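Enoyl-CoA hydratase (Bacillus halodurans, PDB 3LKE) probably catalyses the reversible addition of water to the double bond of enoyl-CoA thioesters. Local coordinates at residues A[51-56]-A[105-110]; A[124-129]-A[182-187]; A[128-133]-A[172-177]. All coordinates share one frame; numbering follows the deposited sequence.

How the contacts relate
Contacts 1 and 2 lie within the main sheet of the crotonase fold, and contact 3 leaves it at the end of strand 125-129. Contact 1 is the deepest, pairing strands 51-56 and 103-108 chiefly through backbone bonds and aliphatic side chains. Contact 2, its centre about 9 Å from that of contact 1, joins strand 125-129 to 185-187, an edge strand within this chain; it is also buried, but arginines, a glutamine and a glutamate carry much of it. Contact 3 shares Ala128 and Leu129 with contact 2, then follows the chain into a turn that meets the start of helix 174-180. It is only partly buried, and a salt bridge, a serine hydroxyl and a water carry it.

Contact 1 of 3, residues A[51-56]-A[105-110]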
ATOM      1  N   SER A  51      24.788   9.448  -5.855  1.00 30.56           N
ATOM      2  CA  SER A  51      24.265   8.102  -6.039  1.00 29.39           C
ATOM      3  C   SER A  51      25.216   7.039  -5.498  1.00 31.45           C
ATOM      4  O   SER A  51      26.425   7.258  -5.366  1.00 31.95           O
ATOM      5  CB  SER A  51      24.012   7.828  -7.522  1.00 27.70           C
ATOM      6  OG  SER A  51      23.145   8.783  -8.092  1.00 30.73           O
ATOM      7  N   ILE A  52      24.639   5.884  -5.186  1.00 29.11           N
ATOM      8  CA  ILE A  52      25.386   4.701  -4.804  1.00 28.84           C
ATOM      9  C   ILE A  52      24.846   3.543  -5.625  1.00 32.28           C
ATOM     10  O   ILE A  52      23.645   3.274  -5.614  1.00 26.99           O
ATOM     11  CB  ILE A  52      25.228   4.390  -3.310  1.00 30.34           C
ATOM     12  CG1 ILE A  52      25.856   5.499  -2.466  1.00 30.26           C
ATOM     13  CG2 ILE A  52      25.882   3.062  -2.975  1.00 31.01           C
ATOM     14  CD1 ILE A  52      25.611   5.356  -1.000  1.00 30.38           C
ATOM     15  N   ILE A  53      25.736   2.869  -6.348  1.00 26.94           N
ATOM     16  CA  ILE A  53      25.371   1.755  -7.210  1.00 24.88           C
ATOM     17  C   ILE A  53      25.925   0.457  -6.630  1.00 26.54           C
ATOM     18  O   ILE A  53      27.123   0.363  -6.372  1.00 26.88           O
ATOM     19  CB  ILE A  53      25.990   1.936  -8.624  1.00 26.24           C
ATOM     20  CG1 ILE A  53      25.512   3.244  -9.255  1.00 31.46           C
ATOM     21  CG2 ILE A  53      25.636   0.751  -9.521  1.00 27.14           C
ATOM     22  CD1 ILE A  53      24.021   3.274  -9.523  1.00 33.21           C
ATOM     23  N   LEU A  54      25.061  -0.540  -6.424  1.00 24.88           N
ATOM     24  CA  LEU A  54      25.505  -1.842  -5.911  1.00 23.64           C
ATOM     25  C   LEU A  54      25.478  -2.843  -7.047  1.00 24.22           C
ATOM     26  O   LEU A  54      24.499  -2.906  -7.797  1.00 22.62           O
ATOM     27  CB  LEU A  54      24.604  -2.303  -4.755  1.00 27.45           C
ATOM     28  CG  LEU A  54      24.716  -1.435  -3.499  1.00 29.19           C
ATOM     29  CD1 LEU A  54      23.349  -0.827  -3.196  1.00 26.56           C
ATOM     30  CD2 LEU A  54      25.218  -2.234  -2.324  1.00 31.42           C
ATOM     31  N   GLN A  55      26.566  -3.595  -7.213  1.00 25.42           N
ATOM     32  CA  GLN A  55      26.691  -4.488  -8.361  1.00 22.72           C
ATOM     33  C   GLN A  55      27.607  -5.669  -8.043  1.00 20.66           C
ATOM     34  O   GLN A  55      28.219  -5.712  -6.983  1.00 23.74           O
ATOM     35  CB  GLN A  55      27.248  -3.715  -9.565  1.00 26.34           C
ATOM     36  CG  GLN A  55      28.624  -3.115  -9.324  1.00 26.83           C
ATOM     37  CD  GLN A  55      29.075  -2.224 -10.485  1.00 26.22           C
ATOM     38  OE1 GLN A  55      28.306  -1.942 -11.407  1.00 26.95           O
ATOM     39  NE2 GLN A  55      30.323  -1.782 -10.438  1.00 29.08           N
ATOM     40  N   SER A  56      27.684  -6.613  -8.980  1.00 25.13           N
ATOM     41  CA  SER A  56      28.537  -7.788  -8.861  1.00 25.27           C
ATOM     42  C   SER A  56      29.532  -7.765 -10.008  1.00 25.91           C
ATOM     43  O   SER A  56      29.175  -7.409 -11.137  1.00 26.26           O
ATOM     44  CB  SER A  56      27.717  -9.076  -8.955  1.00 23.83           C
ATOM     45  OG  SER A  56      28.585 -10.210  -9.024  1.00 24.06           O
ATOM     46  N   VAL A 105      20.887   2.369  -6.213  1.00 24.55           N
ATOM     47  CA  VAL A 105      20.478   1.503  -7.304  1.00 22.14           C
ATOM     48  C   VAL A 105      21.211   0.168  -7.208  1.00 23.49           C
ATOM     49  O   VAL A 105      22.428   0.147  -7.030  1.00 24.78           O
ATOM     50  CB  VAL A 105      20.821   2.148  -8.666  1.00 27.30           C
ATOM     51  CG1 VAL A 105      20.363   1.261  -9.819  1.00 27.92           C
ATOM     52  CG2 VAL A 105      20.206   3.535  -8.759  1.00 28.76           C
ATOM     53  N   ALA A 106      20.476  -0.936  -7.339  1.00 21.33           N
ATOM     54  CA  ALA A 106      21.088  -2.261  -7.392  1.00 22.47           C
ATOM     55  C   ALA A 106      21.012  -2.819  -8.802  1.00 22.29           C
ATOM     56  O   ALA A 106      19.967  -2.775  -9.446  1.00 22.00           O
ATOM     57  CB  ALA A 106      20.409  -3.207  -6.393  1.00 25.11           C
ATOM     58  N   LEU A 107      22.139  -3.319  -9.302  1.00 23.98           N
ATOM     59  CA  LEU A 107      22.163  -3.891 -10.642  1.00 21.78           C
ATOM     60  C   LEU A 107      22.251  -5.401 -10.504  1.00 21.33           C
ATOM     61  O   LEU A 107      23.295  -5.917 -10.092  1.00 24.84           O
ATOM     62  CB  LEU A 107      23.366  -3.354 -11.432  1.00 21.63           C
ATOM     63  CG  LEU A 107      23.481  -1.829 -11.450  1.00 21.80           C
ATOM     64  CD1 LEU A 107      24.715  -1.376 -12.240  1.00 25.50           C
ATOM     65  CD2 LEU A 107      22.218  -1.244 -12.058  1.00 25.69           C
ATOM     66  N   ILE A 108      21.159  -6.092 -10.822  1.00 22.74           N
ATOM     67  CA  ILE A 108      21.095  -7.538 -10.657  1.00 26.52           C
ATOM     68  C   ILE A 108      21.434  -8.210 -11.977  1.00 21.53           C
ATOM     69  O   ILE A 108      20.585  -8.308 -12.857  1.00 23.96           O
ATOM     70  CB  ILE A 108      19.693  -8.016 -10.227  1.00 28.65           C
ATOM     71  CG1 ILE A 108      19.129  -7.143  -9.094  1.00 27.79           C
ATOM     72  CG2 ILE A 108      19.737  -9.484  -9.830  1.00 25.98           C
ATOM     73  CD1 ILE A 108      19.995  -7.135  -7.830  1.00 27.42           C
ATOM     74  N   ASN A 109      22.673  -8.676 -12.095  1.00 27.16           N
ATOM     75  CA  ASN A 109      23.168  -9.192 -13.372  1.00 30.82           C
ATOM     76  C   ASN A 109      22.880 -10.674 -13.584  1.00 31.06           C
ATOM     77  O   ASN A 109      22.511 -11.086 -14.674  1.00 34.90           O
ATOM     78  CB  ASN A 109      24.659  -8.912 -13.527  1.00 28.64           C
ATOM     79  CG  ASN A 109      25.493  -9.579 -12.446  1.00 30.77           C
ATOM     80  OD1 ASN A 109      25.182  -9.480 -11.266  1.00 28.45           O
ATOM     81  ND2 ASN A 109      26.558 -10.252 -12.846  1.00 32.65           N
ATOM     82  N   GLY A 110      23.049 -11.467 -12.534  1.00 30.18           N
ATOM     83  CA  GLY A 110      22.797 -12.896 -12.601  1.00 29.80           C
ATOM     84  C   GLY A 110      21.890 -13.299 -11.455  1.00 29.53           C
ATOM     85  O   GLY A 110      21.108 -12.480 -10.962  1.00 29.46           O
TER
HETATM   86  O   HOH W   1      25.755  -6.426 -11.077  1.00 27.32           O
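Strands 51-56 and 103-108 meet here as parallel neighbours in the interior of the main sheet of the crotonase fold, with Ile53 paired to Val105 and Leu54 to Ala106. The strand axes approach to 4.7 Å at an angle of 19°. Three backbone bonds define the register: Val105 N donates to Ile52 O, Leu54 N to Val105 O at 2.8 Å, and Leu107 N to Leu54 O. The alpha hydrogens add weaker support, Ile53 CA lying 3.4 Å from Val105 O.

On the face carrying Ile53 and Val105, the two side chains run side by side. Ile53 has CG1 beside its backbone N (chi1 -59°), and the next bend brings CD1 to within 3.5 Å of Val105 CB, tighter than usual for two carbons. Its other branch, CG2, lies anti to the backbone N and meets Leu107 CD1 at 3.6 Å. Leu107 therefore extends the apolar row, and the same CD1 rests 3.7 Å from Gln55 OE1, while Gln55 NE2 is bound by Thr18. Helix 190-205 packs on this face, Tyr200 touching Val105 and Val197 touching Leu107.

Beyond the last direct bond the strands diverge, and a water bridges them: it accepts from Ser56 N at 2.9 Å, donates to Leu107 O at 2.7 Å and makes a weak bond to Asn109 OD1. Asn109 ND2 binds His58 O, and Ser56 OG bonds to Tyr61 O and His58 N. The chemistry thus changes along the pair: backbone bonds and close aliphatic contacts fix the buried register, whereas the water satisfies backbone groups of Ser56 and Leu107 where the strands separate.

Contact 2 of 3, residues A[124-129]-A[182-187]; sequences DRRIAL and LIQEIC
Arg125 reaches Glu185 by turning CG to the far side of CB from its own nitrogen (chi1 -169°) and keeping the chain extended to NE, while Glu185 sets CG between its own N and carbonyl carbon (chi1 56°). The guanidinium grips OE2 side-on: Arg125 NE lies 2.8 Å from Glu185 OE2, on its anti lone pair, and NH2 reaches the same oxygen from above the carboxylate plane. Gln184 CB sits over the guanidinium centre, 3.4 Å above the plane.

Arg126 uses NE and NH2 to hold Leu182 O, with Arg126 NE at 3.0 Å. Gln184 OE1 lies over this guanidinium and accepts from Arg126 N at 2.8 Å. Further along, Ala128 N donates to Glu185 O, and Cys187 N to Ala128 O at 2.9 Å, joining strands 125-129 and 185-187 in parallel at the sheet's edge in this chain.

Arg196 also pairs with Glu185 OE2, and Arg126 NH1 forms a salt bridge with Glu160 of the second subunit. Two arginines around Glu185 would probably favour its ionised form, while Arg126 couples a backbone carbonyl to the subunit interface.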
ATOM      1  N   ASP A 124      16.507   2.358  -3.928  1.00 22.68           N
ATOM      2  CA  ASP A 124      15.513   3.186  -4.610  1.00 23.85           C
ATOM      3  C   ASP A 124      15.066   2.588  -5.934  1.00 21.09           C
ATOM      4  O   ASP A 124      13.943   2.779  -6.356  1.00 23.16           O
ATOM      5  CB  ASP A 124      16.071   4.570  -4.883  1.00 21.68           C
ATOM      6  CG  ASP A 124      16.323   5.358  -3.623  1.00 25.20           C
ATOM      7  OD1 ASP A 124      15.570   5.190  -2.629  1.00 24.60           O
ATOM      8  OD2 ASP A 124      17.265   6.168  -3.635  1.00 25.12           O
ATOM      9  N   ARG A 125      15.968   1.875  -6.603  1.00 22.34           N
ATOM     10  CA  ARG A 125      15.617   1.252  -7.866  1.00 21.88           C
ATOM     11  C   ARG A 125      16.458  -0.004  -8.020  1.00 23.25           C
ATOM     12  O   ARG A 125      17.609  -0.033  -7.616  1.00 25.56           O
ATOM     13  CB  ARG A 125      15.854   2.224  -9.042  1.00 24.60           C
ATOM     14  CG  ARG A 125      15.279   1.753 -10.371  1.00 26.58           C
ATOM     15  CD  ARG A 125      15.270   2.889 -11.415  1.00 22.61           C
ATOM     16  NE  ARG A 125      14.467   2.562 -12.592  1.00 24.26           N
ATOM     17  CZ  ARG A 125      13.152   2.681 -12.670  1.00 24.84           C
ATOM     18  NH1 ARG A 125      12.454   3.076 -11.603  1.00 26.37           N
ATOM     19  NH2 ARG A 125      12.520   2.372 -13.801  1.00 25.33           N
ATOM     20  N   ARG A 126      15.836  -1.052  -8.536  1.00 23.09           N
ATOM     21  CA  ARG A 126      16.513  -2.301  -8.815  1.00 23.82           C
ATOM     22  C   ARG A 126      16.356  -2.576 -10.294  1.00 21.80           C
ATOM     23  O   ARG A 126      15.238  -2.627 -10.799  1.00 21.61           O
ATOM     24  CB  ARG A 126      15.874  -3.433  -8.009  1.00 23.47           C
ATOM     25  CG  ARG A 126      16.190  -3.428  -6.516  1.00 23.49           C
ATOM     26  CD  ARG A 126      15.262  -2.522  -5.711  1.00 23.18           C
ATOM     27  NE  ARG A 126      13.887  -3.017  -5.715  1.00 22.57           N
ATOM     28  CZ  ARG A 126      12.851  -2.380  -5.167  1.00 23.26           C
ATOM     29  NH1 ARG A 126      13.020  -1.223  -4.548  1.00 23.10           N
ATOM     30  NH2 ARG A 126      11.643  -2.912  -5.230  1.00 22.06           N
ATOM     31  N   ILE A 127      17.474  -2.752 -10.997  1.00 25.34           N
ATOM     32  CA  ILE A 127      17.447  -3.022 -12.432  1.00 24.13           C
ATOM     33  C   ILE A 127      18.128  -4.361 -12.665  1.00 23.23           C
ATOM     34  O   ILE A 127      19.225  -4.592 -12.146  1.00 24.05           O
ATOM     35  CB  ILE A 127      18.242  -1.950 -13.208  1.00 25.61           C
ATOM     36  CG1 ILE A 127      17.635  -0.557 -12.971  1.00 25.11           C
ATOM     37  CG2 ILE A 127      18.253  -2.274 -14.711  1.00 23.49           C
ATOM     38  CD1 ILE A 127      18.525   0.593 -13.479  1.00 26.72           C
ATOM     39  N   ALA A 128      17.487  -5.244 -13.424  1.00 25.37           N
ATOM     40  CA  ALA A 128      18.045  -6.579 -13.648  1.00 25.17           C
ATOM     41  C   ALA A 128      18.356  -6.836 -15.123  1.00 25.39           C
ATOM     42  O   ALA A 128      17.681  -6.311 -16.015  1.00 25.14           O
ATOM     43  CB  ALA A 128      17.069  -7.643 -13.145  1.00 27.53           C
ATOM     44  N   LEU A 129      19.359  -7.669 -15.379  1.00 27.29           N
ATOM     45  CA  LEU A 129      19.519  -8.231 -16.715  1.00 26.24           C
ATOM     46  C   LEU A 129      18.397  -9.253 -16.937  1.00 30.62           C
ATOM     47  O   LEU A 129      17.927  -9.877 -15.987  1.00 30.62           O
ATOM     48  CB  LEU A 129      20.896  -8.890 -16.870  1.00 26.45           C
ATOM     49  CG  LEU A 129      22.093  -7.931 -16.930  1.00 25.08           C
ATOM     50  CD1 LEU A 129      23.401  -8.696 -17.139  1.00 30.67           C
ATOM     51  CD2 LEU A 129      21.890  -6.910 -18.043  1.00 29.48           C
ATOM     52  N   LEU A 182       9.190  -6.230  -7.761  1.00 23.94           N
ATOM     53  CA  LEU A 182      10.438  -6.479  -7.039  1.00 21.03           C
ATOM     54  C   LEU A 182      11.605  -5.775  -7.724  1.00 22.89           C
ATOM     55  O   LEU A 182      12.505  -5.284  -7.059  1.00 23.17           O
ATOM     56  CB  LEU A 182      10.721  -7.978  -6.890  1.00 24.02           C
ATOM     57  CG  LEU A 182       9.749  -8.747  -5.983  1.00 23.77           C
ATOM     58  CD1 LEU A 182       9.993 -10.250  -6.056  1.00 25.12           C
ATOM     59  CD2 LEU A 182       9.850  -8.242  -4.549  1.00 22.62           C
ATOM     60  N   ILE A 183      11.569  -5.736  -9.058  1.00 20.85           N
ATOM     61  CA  ILE A 183      12.495  -4.931  -9.847  1.00 22.90           C
ATOM     62  C   ILE A 183      11.708  -3.890 -10.641  1.00 22.01           C
ATOM     63  O   ILE A 183      10.513  -4.074 -10.900  1.00 23.05           O
ATOM     64  CB  ILE A 183      13.294  -5.809 -10.841  1.00 22.45           C
ATOM     65  CG1 ILE A 183      14.138  -6.829 -10.080  1.00 24.01           C
ATOM     66  CG2 ILE A 183      14.160  -4.957 -11.737  1.00 33.75           C
ATOM     67  CD1 ILE A 183      15.166  -6.234  -9.206  1.00 31.71           C
ATOM     68  N   GLN A 184      12.387  -2.810 -11.041  1.00 25.64           N
ATOM     69  CA  GLN A 184      11.735  -1.701 -11.737  1.00 23.83           C
ATOM     70  C   GLN A 184      11.869  -1.753 -13.257  1.00 26.95           C
ATOM     71  O   GLN A 184      11.041  -1.188 -13.970  1.00 27.85           O
ATOM     72  CB  GLN A 184      12.252  -0.360 -11.208  1.00 25.55           C
ATOM     73  CG  GLN A 184      11.607   0.051  -9.875  1.00 26.43           C
ATOM     74  CD  GLN A 184      11.881  -0.946  -8.751  1.00 22.19           C
ATOM     75  OE1 GLN A 184      13.029  -1.181  -8.374  1.00 23.34           O
ATOM     76  NE2 GLN A 184      10.812  -1.540  -8.212  1.00 25.42           N
ATOM     77  N   GLU A 185      12.898  -2.439 -13.741  1.00 23.08           N
ATOM     78  CA  GLU A 185      13.108  -2.569 -15.179  1.00 28.57           C
ATOM     79  C   GLU A 185      14.112  -3.653 -15.514  1.00 29.07           C
ATOM     80  O   GLU A 185      14.906  -4.089 -14.659  1.00 25.56           O
ATOM     81  CB  GLU A 185      13.560  -1.238 -15.798  1.00 29.43           C
ATOM     82  CG  GLU A 185      14.808  -0.646 -15.179  1.00 31.26           C
ATOM     83  CD  GLU A 185      15.225   0.665 -15.847  1.00 32.67           C
ATOM     84  OE1 GLU A 185      15.535   0.650 -17.062  1.00 33.90           O
ATOM     85  OE2 GLU A 185      15.261   1.706 -15.156  1.00 29.11           O
ATOM     86  N   ILE A 186      14.070  -4.078 -16.774  1.00 26.93           N
ATOM     87  CA  ILE A 186      14.960  -5.106 -17.283  1.00 23.83           C
ATOM     88  C   ILE A 186      15.770  -4.519 -18.428  1.00 27.47           C
ATOM     89  O   ILE A 186      15.213  -3.791 -19.262  1.00 27.39           O
ATOM     90  CB  ILE A 186      14.152  -6.305 -17.799  1.00 26.96           C
ATOM     91  CG1 ILE A 186      13.365  -6.950 -16.648  1.00 27.93           C
ATOM     92  CG2 ILE A 186      15.055  -7.328 -18.470  1.00 30.37           C
ATOM     93  CD1 ILE A 186      12.492  -8.110 -17.071  1.00 24.87           C
ATOM     94  N   CYS A 187      17.072  -4.806 -18.439  1.00 27.46           N
ATOM     95  CA  CYS A 187      17.919  -4.567 -19.607  1.00 29.12           C
ATOM     96  C   CYS A 187      18.329  -5.914 -20.194  1.00 34.10           C
ATOM     97  O   CYS A 187      18.558  -6.873 -19.458  1.00 29.71           O
ATOM     98  CB  CYS A 187      19.144  -3.746 -19.236  1.00 33.46           C
ATOM     99  SG  CYS A 187      18.722  -2.105 -18.656  1.00 35.40           S
TER

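Contact 3 of 3, residues A[128-133]-A[172-177]; sequences ALRRAK and FTSEEA
Arg130 and Glu175 approach obliquely along their chains, yet their charged ends lie nearly in one plane, guanidinium and carboxylate being 10° apart. Arg130 NH1 meets Glu175 OE2 at 2.6 Å, on the anti lone pair of that oxygen, though the bond is bent, with 134° at the hydrogen. In Arg130 a chi1 of 175° lays CG beside the carbonyl carbon, and two bends follow, which brings NH1 to Glu175. Its NE makes a second salt bridge, to Glu188.

Ser174 faces the backbone of the same arginine. Its hydroxyl donates to Arg130 O, with OG at 2.7 Å, arriving tilted from the carbonyl plane, and Ser174 CB lies 3.8 Å from Leu129 O. Leu129 O accepts from Ala132 N, closing the type I turn Leu129-Ala132 that follows strand 125-129. Across the contact from this strand-end turn, helix 174-180 begins with Thr173 at its N-cap: Thr173 OG1 accepts from Glu176 N at 3.1 Å.

With Arg130 cut back to an alanine, Glu175 and Glu188 would probably both lose this cationic partner, and the Glu175 side chain would be likely to turn more freely.

Lys133 and Thr173 lie side by side, with Lys133 CE 4.1 Å from Thr173 CG2. Bends at chi2 and chi4 bring Lys133 NZ to a water, which accepts from it and from Ser174 N. The same water donates to Arg130 O and to Ala132 O, the latter at 2.7 Å.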
ATOM      1  N   ALA A 128      17.487  -5.244 -13.424  1.00 25.37           N
ATOM      2  CA  ALA A 128      18.045  -6.579 -13.648  1.00 25.17           C
ATOM      3  C   ALA A 128      18.356  -6.836 -15.123  1.00 25.39           C
ATOM      4  O   ALA A 128      17.681  -6.311 -16.015  1.00 25.14           O
ATOM      5  CB  ALA A 128      17.069  -7.643 -13.145  1.00 27.53           C
ATOM      6  N   LEU A 129      19.359  -7.669 -15.379  1.00 27.29           N
ATOM      7  CA  LEU A 129      19.519  -8.231 -16.715  1.00 26.24           C
ATOM      8  C   LEU A 129      18.397  -9.253 -16.937  1.00 30.62           C
ATOM      9  O   LEU A 129      17.927  -9.877 -15.987  1.00 30.62           O
ATOM     10  CB  LEU A 129      20.896  -8.890 -16.870  1.00 26.45           C
ATOM     11  CG  LEU A 129      22.093  -7.931 -16.930  1.00 25.08           C
ATOM     12  CD1 LEU A 129      23.401  -8.696 -17.139  1.00 30.67           C
ATOM     13  CD2 LEU A 129      21.890  -6.910 -18.043  1.00 29.48           C
ATOM     14  N   ARG A 130      17.967  -9.413 -18.187  1.00 26.18           N
ATOM     15  CA  ARG A 130      16.942 -10.394 -18.537  1.00 30.97           C
ATOM     16  C   ARG A 130      17.217 -11.788 -17.961  1.00 31.98           C
ATOM     17  O   ARG A 130      16.289 -12.500 -17.568  1.00 33.54           O
ATOM     18  CB  ARG A 130      16.799 -10.482 -20.062  1.00 35.78           C
ATOM     19  CG  ARG A 130      15.838 -11.560 -20.555  1.00 38.33           C
ATOM     20  CD  ARG A 130      14.394 -11.095 -20.499  1.00 40.52           C
ATOM     21  NE  ARG A 130      14.241  -9.786 -21.125  1.00 41.66           N
ATOM     22  CZ  ARG A 130      13.125  -9.067 -21.094  1.00 42.42           C
ATOM     23  NH1 ARG A 130      12.056  -9.525 -20.464  1.00 40.10           N
ATOM     24  NH2 ARG A 130      13.083  -7.885 -21.692  1.00 45.24           N
ATOM     25  N   ARG A 131      18.488 -12.174 -17.906  1.00 29.36           N
ATOM     26  CA  ARG A 131      18.839 -13.538 -17.524  1.00 31.02           C
ATOM     27  C   ARG A 131      18.847 -13.760 -16.012  1.00 31.58           C
ATOM     28  O   ARG A 131      19.008 -14.887 -15.551  1.00 31.49           O
ATOM     29  CB  ARG A 131      20.190 -13.944 -18.112  1.00 30.59           C
ATOM     30  CG  ARG A 131      21.345 -13.076 -17.672  1.00 30.72           C
ATOM     31  CD  ARG A 131      22.660 -13.568 -18.261  1.00 40.39           C
ATOM     32  NE  ARG A 131      23.750 -12.665 -17.916  1.00 35.83           N
ATOM     33  CZ  ARG A 131      24.500 -12.783 -16.826  1.00 39.11           C
ATOM     34  NH1 ARG A 131      24.280 -13.780 -15.978  1.00 38.10           N
ATOM     35  NH2 ARG A 131      25.472 -11.907 -16.584  1.00 36.40           N
ATOM     36  N   ALA A 132      18.679 -12.688 -15.246  1.00 30.35           N
ATOM     37  CA  ALA A 132      18.630 -12.805 -13.790  1.00 28.87           C
ATOM     38  C   ALA A 132      17.513 -13.753 -13.343  1.00 28.49           C
ATOM     39  O   ALA A 132      16.409 -13.727 -13.882  1.00 29.36           O
ATOM     40  CB  ALA A 132      18.438 -11.438 -13.160  1.00 26.64           C
ATOM     41  N   LYS A 133      17.821 -14.578 -12.347  1.00 28.66           N
ATOM     42  CA  LYS A 133      16.850 -15.486 -11.741  1.00 29.34           C
ATOM     43  C   LYS A 133      16.800 -15.210 -10.244  1.00 26.76           C
ATOM     44  O   LYS A 133      17.779 -14.735  -9.667  1.00 24.09           O
ATOM     45  CB  LYS A 133      17.233 -16.948 -11.988  1.00 32.26           C
ATOM     46  CG  LYS A 133      16.988 -17.447 -13.410  1.00 37.64           C
ATOM     47  CD  LYS A 133      15.511 -17.679 -13.668  1.00 33.11           C
ATOM     48  CE  LYS A 133      15.271 -18.428 -14.979  1.00 38.25           C
ATOM     49  NZ  LYS A 133      15.749 -17.649 -16.161  1.00 42.24           N
ATOM     50  N   PHE A 172      12.176 -17.909 -10.050  1.00 29.16           N
ATOM     51  CA  PHE A 172      11.355 -17.107 -10.943  1.00 29.10           C
ATOM     52  C   PHE A 172      12.175 -16.119 -11.765  1.00 28.18           C
ATOM     53  O   PHE A 172      13.287 -15.763 -11.402  1.00 28.27           O
ATOM     54  CB  PHE A 172      10.173 -16.432 -10.218  1.00 27.34           C
ATOM     55  CG  PHE A 172      10.565 -15.500  -9.093  1.00 26.17           C
ATOM     56  CD1 PHE A 172      10.759 -15.982  -7.808  1.00 28.18           C
ATOM     57  CD2 PHE A 172      10.669 -14.128  -9.311  1.00 25.21           C
ATOM     58  CE1 PHE A 172      11.095 -15.127  -6.768  1.00 24.91           C
ATOM     59  CE2 PHE A 172      10.996 -13.262  -8.273  1.00 23.90           C
ATOM     60  CZ  PHE A 172      11.206 -13.768  -6.994  1.00 25.14           C
ATOM     61  N   THR A 173      11.599 -15.688 -12.879  1.00 29.39           N
ATOM     62  CA  THR A 173      12.328 -14.932 -13.879  1.00 26.54           C
ATOM     63  C   THR A 173      12.329 -13.446 -13.582  1.00 27.42           C
ATOM     64  O   THR A 173      11.541 -12.954 -12.771  1.00 26.76           O
ATOM     65  CB  THR A 173      11.680 -15.096 -15.262  1.00 29.09           C
ATOM     66  OG1 THR A 173      10.347 -14.577 -15.214  1.00 29.95           O
ATOM     67  CG2 THR A 173      11.641 -16.558 -15.665  1.00 29.86           C
ATOM     68  N   SER A 174      13.197 -12.733 -14.285  1.00 26.22           N
ATOM     69  CA  SER A 174      13.205 -11.284 -14.247  1.00 29.07           C
ATOM     70  C   SER A 174      11.841 -10.730 -14.664  1.00 27.40           C
ATOM     71  O   SER A 174      11.369  -9.739 -14.114  1.00 25.46           O
ATOM     72  CB  SER A 174      14.309 -10.746 -15.166  1.00 27.87           C
ATOM     73  OG  SER A 174      14.164 -11.271 -16.477  1.00 28.74           O
ATOM     74  N   GLU A 175      11.211 -11.363 -15.648  1.00 27.87           N
ATOM     75  CA  GLU A 175       9.895 -10.907 -16.091  1.00 28.86           C
ATOM     76  C   GLU A 175       8.906 -10.958 -14.931  1.00 27.82           C
ATOM     77  O   GLU A 175       8.123 -10.023 -14.727  1.00 27.04           O
ATOM     78  CB  GLU A 175       9.379 -11.745 -17.262  1.00 31.88           C
ATOM     79  CG  GLU A 175       9.738 -11.176 -18.627  1.00 42.35           C
ATOM     80  CD  GLU A 175       9.112  -9.810 -18.875  1.00 41.52           C
ATOM     81  OE1 GLU A 175       7.903  -9.644 -18.600  1.00 49.07           O
ATOM     82  OE2 GLU A 175       9.825  -8.900 -19.354  1.00 50.23           O
ATOM     83  N   GLU A 176       8.945 -12.052 -14.175  1.00 27.89           N
ATOM     84  CA  GLU A 176       8.051 -12.212 -13.023  1.00 28.08           C
ATOM     85  C   GLU A 176       8.403 -11.207 -11.932  1.00 27.40           C
ATOM     86  O   GLU A 176       7.512 -10.614 -11.311  1.00 27.69           O
ATOM     87  CB  GLU A 176       8.091 -13.646 -12.476  1.00 28.54           C
ATOM     88  CG  GLU A 176       7.201 -13.891 -11.238  1.00 31.32           C
ATOM     89  CD  GLU A 176       5.703 -13.829 -11.530  1.00 38.08           C
ATOM     90  OE1 GLU A 176       5.313 -13.569 -12.692  1.00 40.40           O
ATOM     91  OE2 GLU A 176       4.908 -14.047 -10.582  1.00 40.04           O
ATOM     92  N   ALA A 177       9.699 -11.007 -11.703  1.00 25.53           N
ATOM     93  CA  ALA A 177      10.135 -10.047 -10.692  1.00 24.56           C
ATOM     94  C   ALA A 177       9.661  -8.645 -11.061  1.00 26.41           C
ATOM     95  O   ALA A 177       9.231  -7.871 -10.203  1.00 25.23           O
ATOM     96  CB  ALA A 177      11.663 -10.092 -10.507  1.00 24.54           C
TER
HETATM   97  O   HOH W   2      15.022 -14.769 -15.996  1.00 31.74           O